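Local coordinates for uncharacterized protein MJ0327 (PDB 2QTD) that is of unknown function but has a ribonuclease H-like fold and belongs to the dinitrogenase iron-molybdenum cofactor family, so it may handle such a cofactor, at residues N4-I9 with I28-D33. Sequence-based numbering, arbitrary orientation. Where two conformers were deposited one is given.
Sequences NMKVAI and IVRIDD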
ATOM      1  N   ASN A   4       0.252  11.925   9.407  1.00 30.12           N
ATOM      2  CA  ASN A   4       0.176  10.870  10.399  0.50 30.33           C
ATOM      3  C   ASN A   4      -0.704   9.720   9.852  1.00 29.96           C
ATOM      4  O   ASN A   4      -1.945   9.781  10.058  1.00 30.78           O
ATOM      5  CB  ASN A   4      -0.476  11.456  11.658  0.50 31.24           C
ATOM      6  CG  ASN A   4       0.303  12.636  12.227  0.50 32.04           C
ATOM      7  OD1 ASN A   4      -0.139  13.792  12.171  0.50 35.61           O
ATOM      8  ND2 ASN A   4       1.451  12.344  12.796  0.50 26.87           N
HETATM    9  N   MSE A   5      -0.130   8.715   9.165  1.00 27.48           N
HETATM   10  CA  MSE A   5      -0.917   7.712   8.427  0.50 27.02           C
HETATM   11  C   MSE A   5      -0.308   6.317   8.464  1.00 25.29           C
HETATM   12  O   MSE A   5       0.886   6.170   8.634  1.00 24.37           O
HETATM   13  CB  MSE A   5      -1.018   8.136   6.958  0.50 28.04           C
HETATM   14  CG  MSE A   5      -1.858   9.392   6.700  0.50 25.15           C
HETATM   15 SE   MSE A   5      -1.833   9.714   4.796  0.37 28.52          SE
HETATM   16  CE  MSE A   5      -3.359   8.663   4.213  0.50 22.28           C
ATOM     17  N   LYS A   6      -1.146   5.310   8.235  1.00 23.59           N
ATOM     18  CA  LYS A   6      -0.714   3.940   8.044  1.00 20.81           C
ATOM     19  C   LYS A   6      -0.945   3.608   6.546  1.00 16.07           C
ATOM     20  O   LYS A   6      -2.024   3.853   6.028  1.00 18.40           O
ATOM     21  CB  LYS A   6      -1.544   3.002   8.936  1.00 18.40           C
ATOM     22  CG  LYS A   6      -1.144   1.556   8.892  1.00 26.49           C
ATOM     23  CD  LYS A   6      -2.092   0.633   9.663  1.00 25.62           C
ATOM     24  CE  LYS A   6      -2.200   0.965  11.128  1.00 31.31           C
ATOM     25  NZ  LYS A   6      -2.804  -0.161  11.930  1.00 26.17           N
ATOM     26  N   VAL A   7       0.098   3.097   5.893  1.00 15.73           N
ATOM     27  CA  VAL A   7       0.057   2.834   4.446  1.00 17.37           C
ATOM     28  C   VAL A   7       0.434   1.386   4.207  1.00 17.00           C
ATOM     29  O   VAL A   7       1.437   0.889   4.745  1.00 16.41           O
ATOM     30  CB  VAL A   7       1.004   3.751   3.657  1.00 17.55           C
ATOM     31  CG1 VAL A   7       0.847   3.502   2.136  1.00 18.36           C
ATOM     32  CG2 VAL A   7       0.788   5.270   4.046  1.00 16.84           C
ATOM     33  N   ALA A   8      -0.388   0.698   3.446  1.00 16.86           N
ATOM     34  CA  ALA A   8      -0.030  -0.686   2.974  1.00 17.93           C
ATOM     35  C   ALA A   8       0.564  -0.692   1.544  1.00 21.57           C
ATOM     36  O   ALA A   8      -0.007  -0.131   0.615  1.00 21.13           O
ATOM     37  CB  ALA A   8      -1.243  -1.612   3.092  1.00 20.31           C
ATOM     38  N   ILE A   9       1.704  -1.341   1.395  1.00 20.88           N
ATOM     39  CA  ILE A   9       2.424  -1.442   0.097  1.00 20.13           C
ATOM     40  C   ILE A   9       2.514  -2.878  -0.338  1.00 19.61           C
ATOM     41  O   ILE A   9       3.011  -3.742   0.416  1.00 20.49           O
ATOM     42  CB  ILE A   9       3.837  -0.825   0.178  1.00 22.88           C
ATOM     43  CG1 ILE A   9       3.739   0.545   0.872  1.00 23.84           C
ATOM     44  CG2 ILE A   9       4.485  -0.813  -1.256  1.00 22.41           C
ATOM     45  CD1 ILE A   9       4.976   1.320   1.028  1.00 25.89           C
ATOM     46  N   ILE A  28       3.260  -2.905   5.935  1.00 19.32           N
ATOM     47  CA  ILE A  28       2.452  -1.921   6.644  1.00 19.74           C
ATOM     48  C   ILE A  28       3.420  -0.900   7.257  1.00 20.17           C
ATOM     49  O   ILE A  28       4.241  -1.234   8.112  1.00 22.10           O
ATOM     50  CB  ILE A  28       1.529  -2.562   7.703  1.00 19.45           C
ATOM     51  CG1 ILE A  28       0.718  -3.747   7.179  1.00 22.31           C
ATOM     52  CG2 ILE A  28       0.617  -1.535   8.321  1.00 19.44           C
ATOM     53  CD1 ILE A  28      -0.075  -3.480   5.925  1.00 19.29           C
ATOM     54  N   VAL A  29       3.342   0.333   6.772  1.00 20.00           N
ATOM     55  CA  VAL A  29       4.216   1.392   7.265  0.50 20.18           C
ATOM     56  C   VAL A  29       3.411   2.440   7.992  1.00 21.16           C
ATOM     57  O   VAL A  29       2.384   2.915   7.512  1.00 20.45           O
ATOM     58  CB  VAL A  29       5.107   2.033   6.172  0.50 21.26           C
ATOM     59  CG1 VAL A  29       6.091   1.027   5.595  0.50 21.70           C
ATOM     60  CG2 VAL A  29       4.290   2.655   5.080  0.50 24.00           C
ATOM     61  N   ARG A  30       3.899   2.797   9.185  1.00 19.78           N
ATOM     62  CA  ARG A  30       3.343   3.898   9.974  1.00 19.19           C
ATOM     63  C   ARG A  30       4.237   5.094   9.717  1.00 21.09           C
ATOM     64  O   ARG A  30       5.436   5.023   9.961  1.00 23.41           O
ATOM     65  CB  ARG A  30       3.317   3.605  11.479  1.00 20.91           C
ATOM     66  CG  ARG A  30       3.190   4.791  12.415  1.00 28.09           C
ATOM     67  CD  ARG A  30       1.934   5.556  12.220  1.00 42.79           C
ATOM     68  NE  ARG A  30       0.758   4.730  12.480  1.00 49.04           N
ATOM     69  CZ  ARG A  30      -0.503   5.159  12.368  1.00 54.71           C
ATOM     70  NH1 ARG A  30      -0.774   6.423  12.033  1.00 54.36           N
ATOM     71  NH2 ARG A  30      -1.506   4.314  12.629  1.00 57.08           N
ATOM     72  N   ILE A  31       3.635   6.181   9.247  1.00 23.05           N
ATOM     73  CA  ILE A  31       4.331   7.429   8.939  1.00 25.35           C
ATOM     74  C   ILE A  31       3.831   8.432   9.947  1.00 25.44           C
ATOM     75  O   ILE A  31       2.623   8.528  10.175  1.00 26.87           O
ATOM     76  CB  ILE A  31       4.025   7.937   7.535  1.00 23.93           C
ATOM     77  CG1 ILE A  31       4.615   6.997   6.465  1.00 25.68           C
ATOM     78  CG2 ILE A  31       4.546   9.442   7.407  1.00 23.46           C
ATOM     79  CD1 ILE A  31       3.842   6.985   5.079  1.00 27.08           C
ATOM     80  N   ASP A  32       4.742   9.143  10.606  1.00 29.42           N
ATOM     81  CA  ASP A  32       4.361  10.061  11.649  1.00 29.88           C
ATOM     82  C   ASP A  32       5.276  11.239  11.606  1.00 30.80           C
ATOM     83  O   ASP A  32       6.473  11.068  11.351  1.00 30.11           O
ATOM     84  CB  ASP A  32       4.483   9.416  13.013  1.00 34.16           C
ATOM     85  CG  ASP A  32       3.385   9.821  13.930  1.00 40.03           C
ATOM     86  OD1 ASP A  32       2.951  10.999  13.858  1.00 38.45           O
ATOM     87  OD2 ASP A  32       2.922   8.927  14.682  1.00 58.04           O
ATOM     88  N   ASP A  33       4.692  12.418  11.797  1.00 27.17           N
ATOM     89  CA  ASP A  33       5.374  13.677  11.588  1.00 30.33           C
ATOM     90  C   ASP A  33       6.255  13.603  10.343  1.00 31.50           C
ATOM     91  O   ASP A  33       7.450  13.890  10.405  1.00 29.31           O
ATOM     92  CB  ASP A  33       6.168  14.014  12.863  1.00 30.82           C
ATOM     93  CG  ASP A  33       5.266  14.418  14.027  1.00 37.50           C
ATOM     94  OD1 ASP A  33       4.303  15.201  13.810  1.00 45.28           O
ATOM     95  OD2 ASP A  33       5.538  13.970  15.162  1.00 42.75           O
TER
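The carbonyl oxygen of V29 accepts a hydrogen bond from V7 N at 2.8 Å and a CA-H...O contact from K6 CA at 3.3 Å. V29 N returns an almost straight bond to V7 O (179° at the hydrogen), which completes one hydrogen-bonded antiparallel pair; M5 and I31 form the next, where M5 N reaches I31 O from 22° off the carbonyl plane. K6-R30 and A8-I28 are the intervening non-hydrogen-bonded pairs.

Side chains of alternate residues fall on two faces. On one, V7 CG2, beside its own backbone N, meets I31 CD1 at 3.7 Å; F94 of helix 87-95 lies against V7 and M5 here. On the other, I28 spreads two branches: CD1 touches A8 CB at 3.6 Å, and CG2 packs against the aliphatic K6 CG and CD, the two side chains crossing obliquely. R30, bent at chi2 and chi3 (both 61°), folds its guanidinium back across the M5-K6 backbone, with K6 CB 3.9 Å above the guanidinium plane, offset toward its rim. K6 NZ, 4.7 Å from R30 NH2, has a salt bridge to E55, which probably eases the repulsion between the two cations.

This pairing joins strands 5-11 and 25-32 within the mixed sheet of the ribonuclease H-like fold: backbone bonds set the register, while one face is apolar and the other combines aliphatic packing with charged ends.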